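Local coordinates for protein D-alanyl-D-alanine carboxypeptidase (Streptococcus pneumoniae R6, PDB 1XP4) that probably trims the terminal D-alanine from peptidoglycan precursor peptides, as a serine-type D-alanyl-D-alanine carboxypeptidase of the S11 family, at residues W134-A139 with A170-I175; I84-R89 with S103-A108; S205-L210 with A262-T267. All coordinates share one frame; numbering follows the deposited sequence.

Contact 1. Residues W134-A139 with A170-I175; sequences WGIQDA and AYDVAI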
ATOM      1  N   TRP A 134      -5.943  11.453   3.344  1.00 20.87           N
ATOM      2  CA  TRP A 134      -4.569  11.051   3.139  1.00 18.69           C
ATOM      3  C   TRP A 134      -3.683  12.133   2.529  1.00 18.07           C
ATOM      4  O   TRP A 134      -2.497  11.911   2.298  1.00 21.39           O
ATOM      5  CB  TRP A 134      -4.538   9.795   2.271  1.00 20.95           C
ATOM      6  CG  TRP A 134      -5.163   8.590   2.930  1.00 24.03           C
ATOM      7  CD1 TRP A 134      -5.226   8.331   4.270  1.00 24.54           C
ATOM      8  CD2 TRP A 134      -5.718   7.443   2.272  1.00 26.02           C
ATOM      9  NE1 TRP A 134      -5.775   7.092   4.491  1.00 25.94           N
ATOM     10  CE2 TRP A 134      -6.081   6.520   3.286  1.00 28.28           C
ATOM     11  CE3 TRP A 134      -5.927   7.091   0.933  1.00 22.98           C
ATOM     12  CZ2 TRP A 134      -6.659   5.275   2.995  1.00 27.50           C
ATOM     13  CZ3 TRP A 134      -6.498   5.855   0.644  1.00 25.08           C
ATOM     14  CH2 TRP A 134      -6.851   4.960   1.672  1.00 26.62           C
ATOM     15  N   GLY A 135      -4.244  13.302   2.266  1.00 14.74           N
ATOM     16  CA  GLY A 135      -3.436  14.362   1.701  1.00 17.78           C
ATOM     17  C   GLY A 135      -3.315  14.319   0.193  1.00 20.67           C
ATOM     18  O   GLY A 135      -2.519  15.054  -0.391  1.00 24.31           O
ATOM     19  N   ILE A 136      -4.090  13.455  -0.447  1.00 20.58           N
ATOM     20  CA  ILE A 136      -4.057  13.364  -1.898  1.00 21.45           C
ATOM     21  C   ILE A 136      -5.182  14.257  -2.396  1.00 22.64           C
ATOM     22  O   ILE A 136      -6.352  13.955  -2.194  1.00 22.68           O
ATOM     23  CB  ILE A 136      -4.293  11.917  -2.375  1.00 21.68           C
ATOM     24  CG1 ILE A 136      -3.193  11.010  -1.817  1.00 17.03           C
ATOM     25  CG2 ILE A 136      -4.344  11.868  -3.902  1.00 18.37           C
ATOM     26  CD1 ILE A 136      -3.413   9.554  -2.082  1.00 15.72           C
ATOM     27  N   GLN A 137      -4.829  15.358  -3.044  1.00 24.57           N
ATOM     28  CA  GLN A 137      -5.839  16.285  -3.526  1.00 25.92           C
ATOM     29  C   GLN A 137      -5.802  16.512  -5.025  1.00 25.16           C
ATOM     30  O   GLN A 137      -6.359  17.487  -5.524  1.00 26.58           O
ATOM     31  CB  GLN A 137      -5.708  17.619  -2.783  1.00 29.00           C
ATOM     32  CG  GLN A 137      -4.266  18.078  -2.580  1.00 35.42           C
ATOM     33  CD  GLN A 137      -4.149  19.244  -1.608  1.00 38.16           C
ATOM     34  OE1 GLN A 137      -4.552  19.142  -0.448  1.00 39.09           O
ATOM     35  NE2 GLN A 137      -3.593  20.357  -2.081  1.00 38.14           N
ATOM     36  N   ASP A 138      -5.164  15.605  -5.750  1.00 24.11           N
ATOM     37  CA  ASP A 138      -5.083  15.746  -7.193  1.00 22.64           C
ATOM     38  C   ASP A 138      -5.720  14.554  -7.905  1.00 23.31           C
ATOM     39  O   ASP A 138      -5.607  14.409  -9.122  1.00 23.60           O
ATOM     40  CB  ASP A 138      -3.619  15.908  -7.607  1.00 24.03           C
ATOM     41  CG  ASP A 138      -2.793  14.652  -7.384  1.00 27.00           C
ATOM     42  OD1 ASP A 138      -3.150  13.847  -6.491  1.00 26.79           O
ATOM     43  OD2 ASP A 138      -1.774  14.484  -8.096  1.00 25.43           O
ATOM     44  N   ALA A 139      -6.407  13.710  -7.142  1.00 22.42           N
ATOM     45  CA  ALA A 139      -7.046  12.536  -7.712  1.00 22.19           C
ATOM     46  C   ALA A 139      -8.369  12.817  -8.428  1.00 23.64           C
ATOM     47  O   ALA A 139      -9.035  13.826  -8.183  1.00 23.42           O
ATOM     48  CB  ALA A 139      -7.265  11.498  -6.631  1.00 22.45           C
ATOM     49  N   ALA A 170       1.695   8.171  -9.443  1.00 15.25           N
ATOM     50  CA  ALA A 170       2.364   7.014  -8.858  1.00 15.38           C
ATOM     51  C   ALA A 170       2.612   7.327  -7.382  1.00 15.97           C
ATOM     52  O   ALA A 170       2.506   6.452  -6.516  1.00 15.67           O
ATOM     53  CB  ALA A 170       3.678   6.735  -9.580  1.00 14.75           C
ATOM     54  N   TYR A 171       2.930   8.590  -7.110  1.00 15.20           N
ATOM     55  CA  TYR A 171       3.167   9.075  -5.749  1.00 15.63           C
ATOM     56  C   TYR A 171       1.899   8.811  -4.936  1.00 16.70           C
ATOM     57  O   TYR A 171       1.947   8.213  -3.855  1.00 15.68           O
ATOM     58  CB  TYR A 171       3.442  10.579  -5.782  1.00 15.35           C
ATOM     59  CG  TYR A 171       3.723  11.225  -4.445  1.00 18.05           C
ATOM     60  CD1 TYR A 171       5.017  11.262  -3.926  1.00 21.27           C
ATOM     61  CD2 TYR A 171       2.704  11.852  -3.719  1.00 17.14           C
ATOM     62  CE1 TYR A 171       5.296  11.912  -2.722  1.00 18.74           C
ATOM     63  CE2 TYR A 171       2.973  12.501  -2.518  1.00 16.89           C
ATOM     64  CZ  TYR A 171       4.271  12.529  -2.028  1.00 17.40           C
ATOM     65  OH  TYR A 171       4.557  13.187  -0.852  1.00 17.94           O
ATOM     66  N   ASP A 172       0.767   9.271  -5.468  1.00 14.12           N
ATOM     67  CA  ASP A 172      -0.516   9.074  -4.818  1.00 15.21           C
ATOM     68  C   ASP A 172      -0.770   7.590  -4.566  1.00 15.33           C
ATOM     69  O   ASP A 172      -1.174   7.200  -3.465  1.00 16.21           O
ATOM     70  CB  ASP A 172      -1.645   9.639  -5.678  1.00 18.99           C
ATOM     71  CG  ASP A 172      -1.632  11.150  -5.736  1.00 22.44           C
ATOM     72  OD1 ASP A 172      -1.297  11.776  -4.710  1.00 25.30           O
ATOM     73  OD2 ASP A 172      -1.974  11.714  -6.797  1.00 21.75           O
ATOM     74  N   VAL A 173      -0.530   6.763  -5.583  1.00 12.39           N
ATOM     75  CA  VAL A 173      -0.739   5.325  -5.449  1.00 10.86           C
ATOM     76  C   VAL A 173       0.109   4.752  -4.322  1.00 11.68           C
ATOM     77  O   VAL A 173      -0.374   3.944  -3.527  1.00 13.02           O
ATOM     78  CB  VAL A 173      -0.410   4.590  -6.753  1.00  8.52           C
ATOM     79  CG1 VAL A 173      -0.648   3.113  -6.587  1.00  7.37           C
ATOM     80  CG2 VAL A 173      -1.285   5.118  -7.875  1.00 13.23           C
ATOM     81  N   ALA A 174       1.370   5.173  -4.255  1.00 11.33           N
ATOM     82  CA  ALA A 174       2.278   4.712  -3.213  1.00  9.81           C
ATOM     83  C   ALA A 174       1.636   4.960  -1.853  1.00  9.56           C
ATOM     84  O   ALA A 174       1.598   4.076  -0.996  1.00 12.42           O
ATOM     85  CB  ALA A 174       3.598   5.459  -3.306  1.00  8.29           C
ATOM     86  N   ILE A 175       1.134   6.173  -1.656  1.00  7.98           N
ATOM     87  CA  ILE A 175       0.490   6.529  -0.402  1.00  7.80           C
ATOM     88  C   ILE A 175      -0.649   5.536  -0.122  1.00  8.86           C
ATOM     89  O   ILE A 175      -0.704   4.927   0.945  1.00 10.43           O
ATOM     90  CB  ILE A 175      -0.030   7.993  -0.465  1.00  6.62           C
ATOM     91  CG1 ILE A 175       1.176   8.952  -0.441  1.00  7.68           C
ATOM     92  CG2 ILE A 175      -1.003   8.266   0.682  1.00  1.00           C
ATOM     93  CD1 ILE A 175       0.848  10.455  -0.609  1.00  6.19           C
TER

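Contact 2. Residues I84-R89 with S103-A108; sequences IPMEAR and SSANSA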
ATOM      1  N   ILE A  84     -15.922 -12.839 -13.279  1.00 29.42           N
ATOM      2  CA  ILE A  84     -16.087 -14.272 -13.111  1.00 25.77           C
ATOM      3  C   ILE A  84     -17.584 -14.520 -12.975  1.00 24.49           C
ATOM      4  O   ILE A  84     -18.334 -13.632 -12.572  1.00 24.48           O
ATOM      5  CB  ILE A  84     -15.353 -14.769 -11.843  1.00 24.97           C
ATOM      6  CG1 ILE A  84     -15.946 -14.109 -10.598  1.00 25.37           C
ATOM      7  CG2 ILE A  84     -13.879 -14.426 -11.931  1.00 24.18           C
ATOM      8  CD1 ILE A  84     -15.256 -14.498  -9.315  1.00 23.98           C
ATOM      9  N   PRO A  85     -18.043 -15.727 -13.321  1.00 22.74           N
ATOM     10  CA  PRO A  85     -19.471 -16.032 -13.219  1.00 22.15           C
ATOM     11  C   PRO A  85     -20.009 -15.773 -11.819  1.00 23.96           C
ATOM     12  O   PRO A  85     -19.367 -16.132 -10.834  1.00 26.51           O
ATOM     13  CB  PRO A  85     -19.527 -17.508 -13.590  1.00 21.66           C
ATOM     14  CG  PRO A  85     -18.363 -17.664 -14.534  1.00 17.60           C
ATOM     15  CD  PRO A  85     -17.291 -16.880 -13.845  1.00 20.05           C
HETATM   16  N   MSE A  86     -21.179 -15.142 -11.732  1.00 24.00           N
HETATM   17  CA  MSE A  86     -21.821 -14.851 -10.448  1.00 22.13           C
HETATM   18  C   MSE A  86     -23.309 -15.115 -10.570  1.00 23.34           C
HETATM   19  O   MSE A  86     -24.134 -14.358 -10.066  1.00 24.97           O
HETATM   20  CB  MSE A  86     -21.596 -13.395 -10.057  1.00 19.15           C
HETATM   21  CG  MSE A  86     -20.205 -13.118  -9.558  1.00 20.92           C
HETATM   22 SE   MSE A  86     -19.949 -11.266  -9.123  1.00 19.58          SE
HETATM   23  CE  MSE A  86     -18.018 -11.279  -9.040  1.00 18.48           C
ATOM     24  N   GLU A  87     -23.639 -16.211 -11.238  1.00 25.41           N
ATOM     25  CA  GLU A  87     -25.025 -16.581 -11.483  1.00 25.65           C
ATOM     26  C   GLU A  87     -25.886 -16.804 -10.256  1.00 22.81           C
ATOM     27  O   GLU A  87     -27.097 -16.910 -10.368  1.00 23.13           O
ATOM     28  CB  GLU A  87     -25.075 -17.809 -12.397  1.00 27.20           C
ATOM     29  CG  GLU A  87     -24.690 -17.501 -13.846  1.00 27.52           C
ATOM     30  CD  GLU A  87     -25.512 -16.357 -14.429  1.00 30.88           C
ATOM     31  OE1 GLU A  87     -26.751 -16.384 -14.253  1.00 32.45           O
ATOM     32  OE2 GLU A  87     -24.929 -15.441 -15.058  1.00 28.65           O
ATOM     33  N   ALA A  88     -25.265 -16.865  -9.087  1.00 22.58           N
ATOM     34  CA  ALA A  88     -26.008 -17.054  -7.848  1.00 20.60           C
ATOM     35  C   ALA A  88     -26.402 -15.693  -7.264  1.00 21.58           C
ATOM     36  O   ALA A  88     -27.171 -15.620  -6.303  1.00 21.00           O
ATOM     37  CB  ALA A  88     -25.164 -17.831  -6.854  1.00 19.20           C
ATOM     38  N   ARG A  89     -25.858 -14.625  -7.848  1.00 21.17           N
ATOM     39  CA  ARG A  89     -26.132 -13.248  -7.429  1.00 21.55           C
ATOM     40  C   ARG A  89     -26.126 -12.956  -5.923  1.00 20.53           C
ATOM     41  O   ARG A  89     -26.795 -12.036  -5.463  1.00 20.81           O
ATOM     42  CB  ARG A  89     -27.463 -12.772  -8.029  1.00 21.78           C
ATOM     43  CG  ARG A  89     -27.403 -12.370  -9.504  1.00 19.63           C
ATOM     44  CD  ARG A  89     -28.786 -12.495 -10.130  1.00 25.72           C
ATOM     45  NE  ARG A  89     -29.229 -11.303 -10.851  1.00 28.67           N
ATOM     46  CZ  ARG A  89     -29.422 -10.113 -10.290  1.00 26.96           C
ATOM     47  NH1 ARG A  89     -29.205  -9.948  -8.999  1.00 30.94           N
ATOM     48  NH2 ARG A  89     -29.854  -9.095 -11.012  1.00 28.59           N
ATOM     49  N   SER A 103      -8.561 -11.694  -8.822  1.00 17.02           N
ATOM     50  CA  SER A 103      -8.943 -11.742 -10.227  1.00 20.56           C
ATOM     51  C   SER A 103      -9.371 -10.396 -10.815  1.00 21.67           C
ATOM     52  O   SER A 103      -9.695 -10.299 -12.001  1.00 21.76           O
ATOM     53  CB  SER A 103     -10.067 -12.752 -10.397  1.00 20.57           C
ATOM     54  OG  SER A 103      -9.721 -13.963  -9.757  1.00 27.34           O
ATOM     55  N   SER A 104      -9.381  -9.363  -9.985  1.00 20.93           N
ATOM     56  CA  SER A 104      -9.769  -8.039 -10.437  1.00 21.55           C
ATOM     57  C   SER A 104     -11.206  -8.025 -10.968  1.00 22.23           C
ATOM     58  O   SER A 104     -11.551  -7.225 -11.844  1.00 23.38           O
ATOM     59  CB  SER A 104      -8.799  -7.553 -11.522  1.00 23.61           C
ATOM     60  OG  SER A 104      -8.959  -6.161 -11.775  1.00 23.17           O
ATOM     61  N   ALA A 105     -12.044  -8.910 -10.438  1.00 20.04           N
ATOM     62  CA  ALA A 105     -13.450  -8.972 -10.846  1.00 18.42           C
ATOM     63  C   ALA A 105     -14.142  -7.646 -10.520  1.00 17.88           C
ATOM     64  O   ALA A 105     -14.235  -7.257  -9.350  1.00 18.70           O
ATOM     65  CB  ALA A 105     -14.149 -10.110 -10.120  1.00 16.64           C
ATOM     66  N   ASN A 106     -14.636  -6.958 -11.546  1.00 15.69           N
ATOM     67  CA  ASN A 106     -15.298  -5.669 -11.338  1.00 14.19           C
ATOM     68  C   ASN A 106     -16.650  -5.773 -10.629  1.00 12.70           C
ATOM     69  O   ASN A 106     -17.002  -4.904  -9.828  1.00  9.15           O
ATOM     70  CB  ASN A 106     -15.459  -4.931 -12.671  1.00 12.68           C
ATOM     71  CG  ASN A 106     -14.122  -4.584 -13.309  1.00 11.26           C
ATOM     72  OD1 ASN A 106     -13.300  -3.891 -12.707  1.00 11.42           O
ATOM     73  ND2 ASN A 106     -13.899  -5.065 -14.531  1.00  6.39           N
ATOM     74  N   SER A 107     -17.410  -6.823 -10.918  1.00 11.58           N
ATOM     75  CA  SER A 107     -18.695  -6.990 -10.259  1.00 11.94           C
ATOM     76  C   SER A 107     -18.490  -7.280  -8.785  1.00 12.26           C
ATOM     77  O   SER A 107     -19.372  -7.029  -7.968  1.00 12.65           O
ATOM     78  CB  SER A 107     -19.496  -8.097 -10.918  1.00 14.74           C
ATOM     79  OG  SER A 107     -19.995  -7.632 -12.161  1.00 22.37           O
ATOM     80  N   ALA A 108     -17.321  -7.805  -8.441  1.00 12.30           N
ATOM     81  CA  ALA A 108     -17.001  -8.059  -7.043  1.00 14.33           C
ATOM     82  C   ALA A 108     -16.845  -6.685  -6.369  1.00 14.61           C
ATOM     83  O   ALA A 108     -17.412  -6.427  -5.307  1.00 14.88           O
ATOM     84  CB  ALA A 108     -15.701  -8.845  -6.934  1.00 12.42           C
TER

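Contact 3. Residues S205-L210 with A262-T267; sequences STNYML and ARFTAT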
ATOM      1  N   SER A 205      -4.818 -15.590  -9.923  1.00 18.68           N
ATOM      2  CA  SER A 205      -4.281 -14.261  -9.687  1.00 17.72           C
ATOM      3  C   SER A 205      -3.730 -13.685 -10.984  1.00 17.04           C
ATOM      4  O   SER A 205      -3.343 -14.423 -11.885  1.00 17.60           O
ATOM      5  CB  SER A 205      -3.170 -14.327  -8.639  1.00 19.21           C
ATOM      6  OG  SER A 205      -2.625 -13.044  -8.384  1.00 19.94           O
ATOM      7  N   THR A 206      -3.707 -12.361 -11.075  1.00 16.13           N
ATOM      8  CA  THR A 206      -3.197 -11.679 -12.256  1.00 15.34           C
ATOM      9  C   THR A 206      -1.764 -11.272 -11.964  1.00 17.09           C
ATOM     10  O   THR A 206      -1.065 -10.736 -12.829  1.00 18.30           O
ATOM     11  CB  THR A 206      -3.993 -10.400 -12.562  1.00 13.69           C
ATOM     12  OG1 THR A 206      -3.963  -9.543 -11.413  1.00 13.08           O
ATOM     13  CG2 THR A 206      -5.427 -10.727 -12.917  1.00 10.34           C
ATOM     14  N   ASN A 207      -1.338 -11.519 -10.729  1.00 16.35           N
ATOM     15  CA  ASN A 207       0.008 -11.180 -10.297  1.00 16.50           C
ATOM     16  C   ASN A 207       0.920 -12.352 -10.619  1.00 17.26           C
ATOM     17  O   ASN A 207       0.915 -13.364  -9.920  1.00 20.49           O
ATOM     18  CB  ASN A 207       0.017 -10.914  -8.793  1.00 16.67           C
ATOM     19  CG  ASN A 207       1.337 -10.351  -8.309  1.00 20.00           C
ATOM     20  OD1 ASN A 207       2.388 -10.611  -8.894  1.00 21.21           O
ATOM     21  ND2 ASN A 207       1.291  -9.585  -7.226  1.00 22.10           N
ATOM     22  N   TYR A 208       1.712 -12.213 -11.673  1.00 16.60           N
ATOM     23  CA  TYR A 208       2.614 -13.275 -12.083  1.00 16.59           C
ATOM     24  C   TYR A 208       3.987 -13.324 -11.424  1.00 14.34           C
ATOM     25  O   TYR A 208       4.888 -13.999 -11.909  1.00 12.84           O
ATOM     26  CB  TYR A 208       2.749 -13.250 -13.598  1.00 20.04           C
ATOM     27  CG  TYR A 208       1.469 -13.694 -14.245  1.00 26.95           C
ATOM     28  CD1 TYR A 208       0.900 -14.916 -13.907  1.00 30.49           C
ATOM     29  CD2 TYR A 208       0.820 -12.907 -15.186  1.00 29.98           C
ATOM     30  CE1 TYR A 208      -0.277 -15.347 -14.486  1.00 29.83           C
ATOM     31  CE2 TYR A 208      -0.364 -13.333 -15.775  1.00 30.73           C
ATOM     32  CZ  TYR A 208      -0.901 -14.559 -15.417  1.00 29.02           C
ATOM     33  OH  TYR A 208      -2.052 -15.024 -16.008  1.00 33.84           O
HETATM   34  N   MSE A 209       4.145 -12.619 -10.310  1.00 12.68           N
HETATM   35  CA  MSE A 209       5.412 -12.640  -9.592  1.00 13.13           C
HETATM   36  C   MSE A 209       5.258 -13.464  -8.316  1.00 14.10           C
HETATM   37  O   MSE A 209       6.168 -13.533  -7.487  1.00 13.25           O
HETATM   38  CB  MSE A 209       5.862 -11.219  -9.258  1.00 10.90           C
HETATM   39  CG  MSE A 209       6.321 -10.443 -10.472  1.00 13.16           C
HETATM   40 SE   MSE A 209       6.751  -8.620 -10.071  1.00 18.12          SE
HETATM   41  CE  MSE A 209       8.636  -8.831  -9.757  1.00 15.97           C
ATOM     42  N   LEU A 210       4.095 -14.096  -8.175  1.00 14.70           N
ATOM     43  CA  LEU A 210       3.802 -14.923  -7.016  1.00 16.37           C
ATOM     44  C   LEU A 210       4.333 -16.358  -7.171  1.00 20.82           C
ATOM     45  O   LEU A 210       4.810 -16.766  -8.243  1.00 18.79           O
ATOM     46  CB  LEU A 210       2.289 -14.950  -6.763  1.00 13.97           C
ATOM     47  CG  LEU A 210       1.604 -13.624  -6.401  1.00 12.26           C
ATOM     48  CD1 LEU A 210       0.089 -13.805  -6.298  1.00  7.21           C
ATOM     49  CD2 LEU A 210       2.165 -13.109  -5.078  1.00  9.62           C
ATOM     50  N   ALA A 262       5.959  -7.683 -19.248  1.00 18.46           N
ATOM     51  CA  ALA A 262       6.828  -6.514 -19.180  1.00 18.27           C
ATOM     52  C   ALA A 262       6.688  -5.717 -17.861  1.00 19.21           C
ATOM     53  O   ALA A 262       7.689  -5.273 -17.285  1.00 19.32           O
ATOM     54  CB  ALA A 262       6.552  -5.609 -20.377  1.00 17.30           C
ATOM     55  N   ARG A 263       5.454  -5.543 -17.390  1.00 17.77           N
ATOM     56  CA  ARG A 263       5.189  -4.810 -16.153  1.00 16.43           C
ATOM     57  C   ARG A 263       5.898  -5.440 -14.954  1.00 16.02           C
ATOM     58  O   ARG A 263       6.343  -4.737 -14.037  1.00 12.41           O
ATOM     59  CB  ARG A 263       3.684  -4.771 -15.874  1.00 18.45           C
ATOM     60  CG  ARG A 263       3.106  -6.091 -15.381  1.00 20.95           C
ATOM     61  CD  ARG A 263       1.598  -5.986 -15.234  1.00 25.01           C
ATOM     62  NE  ARG A 263       0.953  -5.789 -16.530  1.00 27.64           N
ATOM     63  CZ  ARG A 263      -0.338  -5.520 -16.697  1.00 28.25           C
ATOM     64  NH1 ARG A 263      -1.142  -5.408 -15.647  1.00 29.18           N
ATOM     65  NH2 ARG A 263      -0.825  -5.371 -17.921  1.00 27.21           N
ATOM     66  N   PHE A 264       5.986  -6.767 -14.951  1.00 13.68           N
ATOM     67  CA  PHE A 264       6.650  -7.465 -13.859  1.00 12.94           C
ATOM     68  C   PHE A 264       8.150  -7.452 -14.094  1.00 11.76           C
ATOM     69  O   PHE A 264       8.932  -7.281 -13.160  1.00 10.50           O
ATOM     70  CB  PHE A 264       6.125  -8.895 -13.757  1.00 10.50           C
ATOM     71  CG  PHE A 264       4.644  -8.965 -13.582  1.00 11.82           C
ATOM     72  CD1 PHE A 264       4.028  -8.289 -12.531  1.00 10.72           C
ATOM     73  CD2 PHE A 264       3.854  -9.661 -14.491  1.00 10.57           C
ATOM     74  CE1 PHE A 264       2.645  -8.303 -12.390  1.00 10.51           C
ATOM     75  CE2 PHE A 264       2.466  -9.682 -14.360  1.00  9.08           C
ATOM     76  CZ  PHE A 264       1.860  -9.000 -13.309  1.00 10.35           C
ATOM     77  N   THR A 265       8.541  -7.622 -15.353  1.00 12.14           N
ATOM     78  CA  THR A 265       9.950  -7.605 -15.728  1.00 13.80           C
ATOM     79  C   THR A 265      10.509  -6.251 -15.307  1.00 14.52           C
ATOM     80  O   THR A 265      11.599  -6.158 -14.739  1.00 14.67           O
ATOM     81  CB  THR A 265      10.130  -7.748 -17.252  1.00 14.78           C
ATOM     82  OG1 THR A 265       9.463  -8.929 -17.712  1.00 14.11           O
ATOM     83  CG2 THR A 265      11.606  -7.841 -17.600  1.00 12.29           C
ATOM     84  N   ALA A 266       9.736  -5.207 -15.597  1.00 13.85           N
ATOM     85  CA  ALA A 266      10.104  -3.842 -15.262  1.00 13.26           C
ATOM     86  C   ALA A 266      10.206  -3.682 -13.754  1.00 13.66           C
ATOM     87  O   ALA A 266      11.093  -2.993 -13.259  1.00 14.34           O
ATOM     88  CB  ALA A 266       9.071  -2.880 -15.822  1.00 14.79           C
ATOM     89  N   THR A 267       9.285  -4.317 -13.030  1.00 14.57           N
ATOM     90  CA  THR A 267       9.284  -4.259 -11.568  1.00 14.21           C
ATOM     91  C   THR A 267      10.497  -5.016 -11.053  1.00 13.98           C
ATOM     92  O   THR A 267      11.226  -4.532 -10.188  1.00 14.60           O
ATOM     93  CB  THR A 267       8.021  -4.910 -10.948  1.00 12.77           C
ATOM     94  OG1 THR A 267       6.851  -4.180 -11.339  1.00 12.01           O
ATOM     95  CG2 THR A 267       8.126  -4.908  -9.422  1.00  9.48           C
TER

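Contact 1. Residues W134-A139 with A170-I175
I136 leans out of the loop that follows helix 120-133 and settles against D172 and I175, one turn apart on helix 170-183. Its CB lies 3.8 Å from D172 OD1, and the branches part there to share the work. A chi1 of -61° sets CG1 beside the backbone N, which turns CG2 opposite that N and toward the acid, 3.2 Å from D172 OD1. CG1 also passes D172 OD1, at 3.5 Å, and carries the chain onward over the helix. At the tip, CD1 lies between backbone and side chain: it is 3.5 Å from D172 O and 3.9 Å from I175 CG2. The two isoleucines run past one another in opposite senses, and the same I175 CG2 meets W134 CB at 4.2 Å. The indole continues along helix 170-183 to V176 and N179, while its ring meets Y49 edge to face. L131 of helix 120-133 adds further cover to I136.

Beyond the apolar patch, the carboxylate of D138 faces that of D172, with D138 OD1 modelled 2.5 Å from D172 OD2. The two groups are steeply turned, their planes 72° apart, and acids placed side by side in this way might influence each other's ionisation.

The loop starts at G135, whose positive phi ends helix 120-133 in a Schellman motif; from there the emerging chain lays I136 across the next helix of the carboxypeptidase domain.

Contact 2. Residues I84-R89 with S103-A108
I84 begins the contact by spreading its two branches along the S103-A105 turn. CG2 comes to 4.4 Å from S103 CB, while CG1 lies equally far, 4.4 Å, from A105 CB. Its other neighbours include A99 of helix 93-103 and the strand residues F198 and I203, so the isoleucine bridges helix, turn and strand.

M86, present as selenomethionine, makes the deeper insertion. Its chain is stretched out beyond CG (chi2 178°, chi3 -165°), and this extension delivers SE and CE to the start of helix 106-117. SE passes S107 at the side chain's carbon, 3.7 Å from CB. The terminal CE then comes to 3.6 Å from the backbone N of A108. It also touches two methyl groups, the nearer being A108 CB at 4.0 Å and the other A105 CB. S107 offers M86 its methylene, whereas its OG is hydrogen-bonded to P72 O. From M86 the chain reverses in a type I turn, closed by a 2.8 Å bond from R89 N to M86 O; R89 itself is anchored by a salt bridge to D70.

S104-A105-N106 fits the SxN motif of penicillin-binding proteins, with S104 a predicted active-site residue. N106 OD1 is hydrogen-bonded to K44 NZ, and S104 OG to S41 OG. No hydrogen bond joins the two segments, so dispersion and shape hold I84 against the turn and M86 against the start of helix 106-117, while the polar groups of S104 and N106 are engaged with the probable catalytic residues.

Contact 3. Residues S205-L210 with A262-T267
Loop-on-helix packing built round one aromatic ring joins Y208 and M209 to F264 on helix 262-277, beside the five-stranded antiparallel sheet of the penicillin-binding, beta-lactamase-like domain. The loop is shaped by an ST turn, in which S205 OG accepts from N207 N, followed by an Asx turn, in which N207 OD1 accepts from M209 N at 3.0 Å. These turns present backbone as well as side chains to the ring.

Over one face of F264 sits Y208 N, 3.6 Å from CZ; across the opposite face lies R263 CG, over the ring centre. The phenyl group is thus layered between its own helix neighbour and the loop, and F235 of strand 234-241 meets it edge to face. Y208 bears on the ring through CB, 3.7 Å from F264 CE2, and the same CE2 lies at the edge of the tyrosine ring. The amide of N207, only 4° from parallel to the phenyl plane, brings OD1 to 4.2 Å from F264 CE1.

M209, a selenomethionine, bends at chi3 (93°) to follow the helix. CG is 3.6 Å from F264 CB, and SE makes an oblique Met-aromatic contact, 4.9 Å from the F264 centroid. At its far end M209 CE lies 4.0 Å from T267 CG2, whose companion branch T267 OG1 turns back to donate to R263 O at 2.8 Å.

Contacts 2 and 3 lie near the probable catalytic site, their centres about 23 Å apart but their nearest atoms only about 4 Å apart. Contact 2 supplies S104 itself; from contact 3, the side chain of T206 is about 5 Å from those of S104 and K224 and about 4 Å from a bound sulfate ion. S104 OG and R263 NH1 each have a weak interaction with sulfate, probably from the crystallisation liquor, consistent with both lining the active-site pocket. Contact 1 stands further off, its centre about 28 Å from that of contact 2 and about 23 Å from that of contact 3, although W134 comes within about 12 Å of K44, side chain to side chain.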